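PDB 5K8R: protocadherin gamma-B3 from Homo sapiens, which probably mediates calcium-dependent cell adhesion and may help establish and maintain specific neuronal connections in the brain, this piece holding its first four extracellular cadherin repeats. Local coordinates for residues A[247-258]-A[282-292]. Residues are numbered along the deposited sequence; the frame is centred on the assembly and turned at random.
Sequences IIYAFINIGKEV and RDSYTIGVEAK
Ile287 pushes its side chain into a hollow lined by Phe251, Ile254 and Val258, where the chain leaves strand 284-292 on its way to the helix. With chi1 at -55°, CG1 stands beside the backbone N and CG2 anti to it, which turns CG2 to Phe251 CD1 (3.5 Å) and Ile254 CD1, while Ile287 CD1 reaches on to Val258 CG1 at 3.6 Å. The ring of Phe251 takes Val289 CG2 at its edge. Farther along, Ala291 CB touches both Ile247 CG2 and Tyr249 CD1, and Ile247 CG2 in turn lies over a face of the Tyr249 ring. On the other face, Ile252 CG1 sits down on the bare backbone of Gly288, 3.3 Å from Gly288 O, where a CB on that residue would clash; Ile252 CG2 packs on Glu290 CB. Backbone hydrogen bonds join the antiparallel strands, the straightest from Glu290 N to Ala250 O (2.9 Å, 174°).

At the far end Val258 CG2 comes to the edge of the Tyr285 ring. Tyr285 CD1 sits over the centre of one guanidinium face of Arg282. Arg282 NE donates a hydrogen bond to Ser284 O, and NH1 forms a salt bridge with the poorly ordered Glu257, whose OE1 lies in plane at the guanidinium edge; the hydrogen bond within it is weak. A leucine at Arg282 would probably leave Glu257 without this counter-charge and Ser284 O without its side-chain donor. Strand 298-308 flanks 284-292, and Leu264 covers Phe251 and Val289 from the opposing sheet: the Greek-key beta sandwich of a cadherin repeat, here the third.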
loop_
_atom_site.group_PDB
_atom_site.type_symbol
_atom_site.label_atom_id
_atom_site.label_comp_id
_atom_site.label_asym_id
_atom_site.label_seq_id
_atom_site.Cartn_x
_atom_site.Cartn_y
_atom_site.Cartn_z
ATOM N N ILE A 247 2.037 -12.804 5.655
ATOM C CA ILE A 247 1.509 -13.951 4.925
ATOM C C ILE A 247 0.438 -14.629 5.767
ATOM O O ILE A 247 0.647 -14.890 6.959
ATOM C CB ILE A 247 2.629 -14.941 4.561
ATOM C CG1 ILE A 247 3.623 -14.285 3.602
ATOM C CG2 ILE A 247 2.048 -16.210 3.956
ATOM C CD1 ILE A 247 4.810 -15.156 3.265
ATOM N N ILE A 248 -0.673 -14.970 5.115
ATOM C CA ILE A 248 -1.787 -15.677 5.739
ATOM C C ILE A 248 -2.003 -17.007 5.005
ATOM O O ILE A 248 -2.233 -17.026 3.797
ATOM C CB ILE A 248 -3.084 -14.851 5.692
ATOM C CG1 ILE A 248 -3.485 -14.571 4.242
ATOM C CG2 ILE A 248 -2.916 -13.551 6.463
ATOM C CD1 ILE A 248 -4.859 -13.951 4.097
ATOM N N TYR A 249 -1.920 -18.113 5.741
ATOM C CA TYR A 249 -2.080 -19.447 5.186
ATOM C C TYR A 249 -3.512 -19.925 5.390
ATOM O O TYR A 249 -4.162 -19.584 6.381
ATOM C CB TYR A 249 -1.112 -20.437 5.840
ATOM C CG TYR A 249 0.336 -20.006 5.822
ATOM C CD1 TYR A 249 1.172 -20.356 4.771
ATOM C CD2 TYR A 249 0.872 -19.259 6.863
ATOM C CE1 TYR A 249 2.499 -19.970 4.753
ATOM C CE2 TYR A 249 2.198 -18.868 6.855
ATOM C CZ TYR A 249 3.006 -19.226 5.798
ATOM O OH TYR A 249 4.326 -18.838 5.785
ATOM N N ALA A 250 -3.996 -20.730 4.447
ATOM C CA ALA A 250 -5.351 -21.254 4.549
ATOM C C ALA A 250 -5.476 -22.506 3.695
ATOM O O ALA A 250 -4.745 -22.683 2.719
ATOM C CB ALA A 250 -6.390 -20.213 4.118
ATOM N N PHE A 251 -6.409 -23.372 4.080
ATOM C CA PHE A 251 -6.745 -24.531 3.268
ATOM C C PHE A 251 -7.599 -24.112 2.078
ATOM O O PHE A 251 -8.320 -23.111 2.125
ATOM C CB PHE A 251 -7.493 -25.574 4.100
ATOM C CG PHE A 251 -6.627 -26.307 5.086
ATOM C CD1 PHE A 251 -5.288 -26.533 4.820
ATOM C CD2 PHE A 251 -7.158 -26.774 6.276
ATOM C CE1 PHE A 251 -4.494 -27.213 5.724
ATOM C CE2 PHE A 251 -6.368 -27.452 7.185
ATOM C CZ PHE A 251 -5.034 -27.673 6.907
ATOM N N ILE A 252 -7.508 -24.886 0.996
ATOM C CA ILE A 252 -8.330 -24.667 -0.186
ATOM C C ILE A 252 -8.913 -25.999 -0.638
ATOM O O ILE A 252 -8.313 -27.061 -0.442
ATOM C CB ILE A 252 -7.542 -24.005 -1.339
ATOM C CG1 ILE A 252 -6.363 -24.884 -1.760
ATOM C CG2 ILE A 252 -7.068 -22.614 -0.940
ATOM C CD1 ILE A 252 -5.605 -24.356 -2.952
ATOM N N ASN A 253 -10.101 -25.931 -1.245
ATOM C CA ASN A 253 -10.796 -27.107 -1.774
ATOM C C ASN A 253 -10.960 -28.185 -0.705
ATOM O O ASN A 253 -10.861 -29.383 -0.976
ATOM C CB ASN A 253 -10.076 -27.665 -3.003
ATOM C CG ASN A 253 -10.138 -26.725 -4.189
ATOM O OD1 ASN A 253 -11.193 -26.174 -4.503
ATOM N ND2 ASN A 253 -9.004 -26.531 -4.852
ATOM N N ILE A 254 -11.215 -27.756 0.521
ATOM C CA ILE A 254 -11.306 -28.671 1.651
ATOM C C ILE A 254 -12.752 -29.110 1.824
ATOM O O ILE A 254 -13.694 -28.394 1.466
ATOM C CB ILE A 254 -10.745 -28.021 2.934
ATOM C CG1 ILE A 254 -10.203 -29.097 3.871
ATOM C CG2 ILE A 254 -11.805 -27.181 3.635
ATOM C CD1 ILE A 254 -9.209 -30.013 3.200
ATOM N N GLY A 255 -12.931 -30.318 2.362
ATOM C CA GLY A 255 -14.240 -30.864 2.630
ATOM C C GLY A 255 -14.559 -30.841 4.118
ATOM O O GLY A 255 -13.703 -30.597 4.967
ATOM N N LYS A 256 -15.832 -31.107 4.422
ATOM C CA LYS A 256 -16.269 -31.091 5.814
ATOM C C LYS A 256 -15.654 -32.230 6.617
ATOM O O LYS A 256 -15.462 -32.092 7.830
ATOM C CB LYS A 256 -17.793 -31.145 5.891
ATOM C CG LYS A 256 -18.470 -29.825 5.564
ATOM C CD LYS A 256 -19.934 -29.843 5.960
ATOM C CE LYS A 256 -20.561 -28.469 5.800
ATOM N NZ LYS A 256 -21.982 -28.450 6.241
ATOM N N GLU A 257 -15.340 -33.357 5.970
ATOM C CA GLU A 257 -14.684 -34.449 6.684
ATOM C C GLU A 257 -13.274 -34.070 7.116
ATOM O O GLU A 257 -12.759 -34.616 8.098
ATOM C CB GLU A 257 -14.643 -35.710 5.821
ATOM C CG GLU A 257 -13.957 -35.535 4.476
ATOM C CD GLU A 257 -13.684 -36.859 3.788
ATOM O OE1 GLU A 257 -12.866 -37.643 4.312
ATOM O OE2 GLU A 257 -14.301 -37.126 2.735
ATOM N N VAL A 258 -12.639 -33.141 6.404
ATOM C CA VAL A 258 -11.286 -32.708 6.732
ATOM C C VAL A 258 -11.342 -31.394 7.499
ATOM O O VAL A 258 -10.462 -31.105 8.318
ATOM C CB VAL A 258 -10.433 -32.571 5.461
ATOM C CG1 VAL A 258 -8.970 -32.406 5.824
ATOM C CG2 VAL A 258 -10.644 -33.778 4.555
ATOM N N ARG A 282 -9.867 -43.624 6.573
ATOM C CA ARG A 282 -9.076 -42.993 5.525
ATOM C C ARG A 282 -7.615 -43.003 5.950
ATOM O O ARG A 282 -7.302 -42.655 7.091
ATOM C CB ARG A 282 -9.559 -41.562 5.259
ATOM C CG ARG A 282 -8.935 -40.898 4.043
ATOM C CD ARG A 282 -9.659 -39.605 3.703
ATOM N NE ARG A 282 -8.951 -38.821 2.694
ATOM C CZ ARG A 282 -9.347 -37.628 2.263
ATOM N NH1 ARG A 282 -10.450 -37.077 2.750
ATOM N NH2 ARG A 282 -8.640 -36.986 1.343
ATOM N N ASP A 283 -6.733 -43.404 5.035
ATOM C CA ASP A 283 -5.323 -43.596 5.347
ATOM C C ASP A 283 -4.428 -42.473 4.839
ATOM O O ASP A 283 -3.221 -42.498 5.103
ATOM C CB ASP A 283 -4.836 -44.936 4.782
ATOM C CG ASP A 283 -5.140 -45.097 3.300
ATOM O OD1 ASP A 283 -5.500 -44.097 2.644
ATOM O OD2 ASP A 283 -5.012 -46.230 2.791
ATOM N N SER A 284 -4.977 -41.496 4.122
ATOM C CA SER A 284 -4.161 -40.421 3.573
ATOM C C SER A 284 -5.039 -39.209 3.305
ATOM O O SER A 284 -6.228 -39.340 3.002
ATOM C CB SER A 284 -3.451 -40.859 2.286
ATOM O OG SER A 284 -2.677 -39.801 1.746
ATOM N N TYR A 285 -4.434 -38.027 3.419
ATOM C CA TYR A 285 -5.116 -36.762 3.165
ATOM C C TYR A 285 -4.212 -35.879 2.319
ATOM O O TYR A 285 -3.091 -35.565 2.729
ATOM C CB TYR A 285 -5.475 -36.049 4.474
ATOM C CG TYR A 285 -6.499 -36.765 5.325
ATOM C CD1 TYR A 285 -7.851 -36.462 5.221
ATOM C CD2 TYR A 285 -6.115 -37.734 6.242
ATOM C CE1 TYR A 285 -8.791 -37.108 6.001
ATOM C CE2 TYR A 285 -7.049 -38.386 7.027
ATOM C CZ TYR A 285 -8.385 -38.070 6.901
ATOM O OH TYR A 285 -9.316 -38.716 7.680
ATOM N N THR A 286 -4.696 -35.475 1.149
ATOM C CA THR A 286 -4.000 -34.516 0.297
ATOM C C THR A 286 -4.791 -33.214 0.299
ATOM O O THR A 286 -5.941 -33.182 -0.150
ATOM C CB THR A 286 -3.832 -35.051 -1.124
ATOM O OG1 THR A 286 -2.957 -36.187 -1.107
ATOM C CG2 THR A 286 -3.240 -33.980 -2.027
ATOM N N ILE A 287 -4.173 -32.150 0.806
ATOM C CA ILE A 287 -4.846 -30.879 1.045
ATOM C C ILE A 287 -4.057 -29.768 0.367
ATOM O O ILE A 287 -2.829 -29.716 0.480
ATOM C CB ILE A 287 -4.987 -30.590 2.552
ATOM C CG1 ILE A 287 -5.693 -31.748 3.258
ATOM C CG2 ILE A 287 -5.733 -29.291 2.775
ATOM C CD1 ILE A 287 -5.583 -31.692 4.766
ATOM N N GLY A 288 -4.762 -28.877 -0.326
ATOM C CA GLY A 288 -4.131 -27.715 -0.926
ATOM C C GLY A 288 -4.030 -26.567 0.069
ATOM O O GLY A 288 -4.962 -26.294 0.826
ATOM N N VAL A 289 -2.886 -25.889 0.049
ATOM C CA VAL A 289 -2.592 -24.799 0.971
ATOM C C VAL A 289 -2.269 -23.547 0.164
ATOM O O VAL A 289 -1.488 -23.603 -0.795
ATOM C CB VAL A 289 -1.432 -25.155 1.920
ATOM C CG1 VAL A 289 -1.063 -23.958 2.784
ATOM C CG2 VAL A 289 -1.809 -26.346 2.788
ATOM N N GLU A 290 -2.869 -22.427 0.558
ATOM C CA GLU A 290 -2.684 -21.136 -0.085
ATOM C C GLU A 290 -2.044 -20.158 0.892
ATOM O O GLU A 290 -2.399 -20.127 2.076
ATOM C CB GLU A 290 -4.022 -20.571 -0.580
ATOM C CG GLU A 290 -3.949 -19.146 -1.111
ATOM C CD GLU A 290 -5.317 -18.515 -1.274
ATOM O OE1 GLU A 290 -6.276 -18.996 -0.635
ATOM O OE2 GLU A 290 -5.435 -17.538 -2.042
ATOM N N ALA A 291 -1.101 -19.365 0.387
ATOM C CA ALA A 291 -0.459 -18.301 1.145
ATOM C C ALA A 291 -0.665 -16.982 0.415
ATOM O O ALA A 291 -0.378 -16.880 -0.783
ATOM C CB ALA A 291 1.035 -18.574 1.332
ATOM N N LYS A 292 -1.167 -15.980 1.135
ATOM C CA LYS A 292 -1.425 -14.663 0.574
ATOM C C LYS A 292 -0.646 -13.605 1.343
ATOM O O LYS A 292 -0.304 -13.794 2.514
ATOM C CB LYS A 292 -2.921 -14.323 0.606
ATOM C CG LYS A 292 -3.795 -15.240 -0.231
ATOM C CD LYS A 292 -5.268 -14.916 -0.038
ATOM C CE LYS A 292 -5.563 -13.460 -0.366
ATOM N NZ LYS A 292 -6.994 -13.118 -0.133
#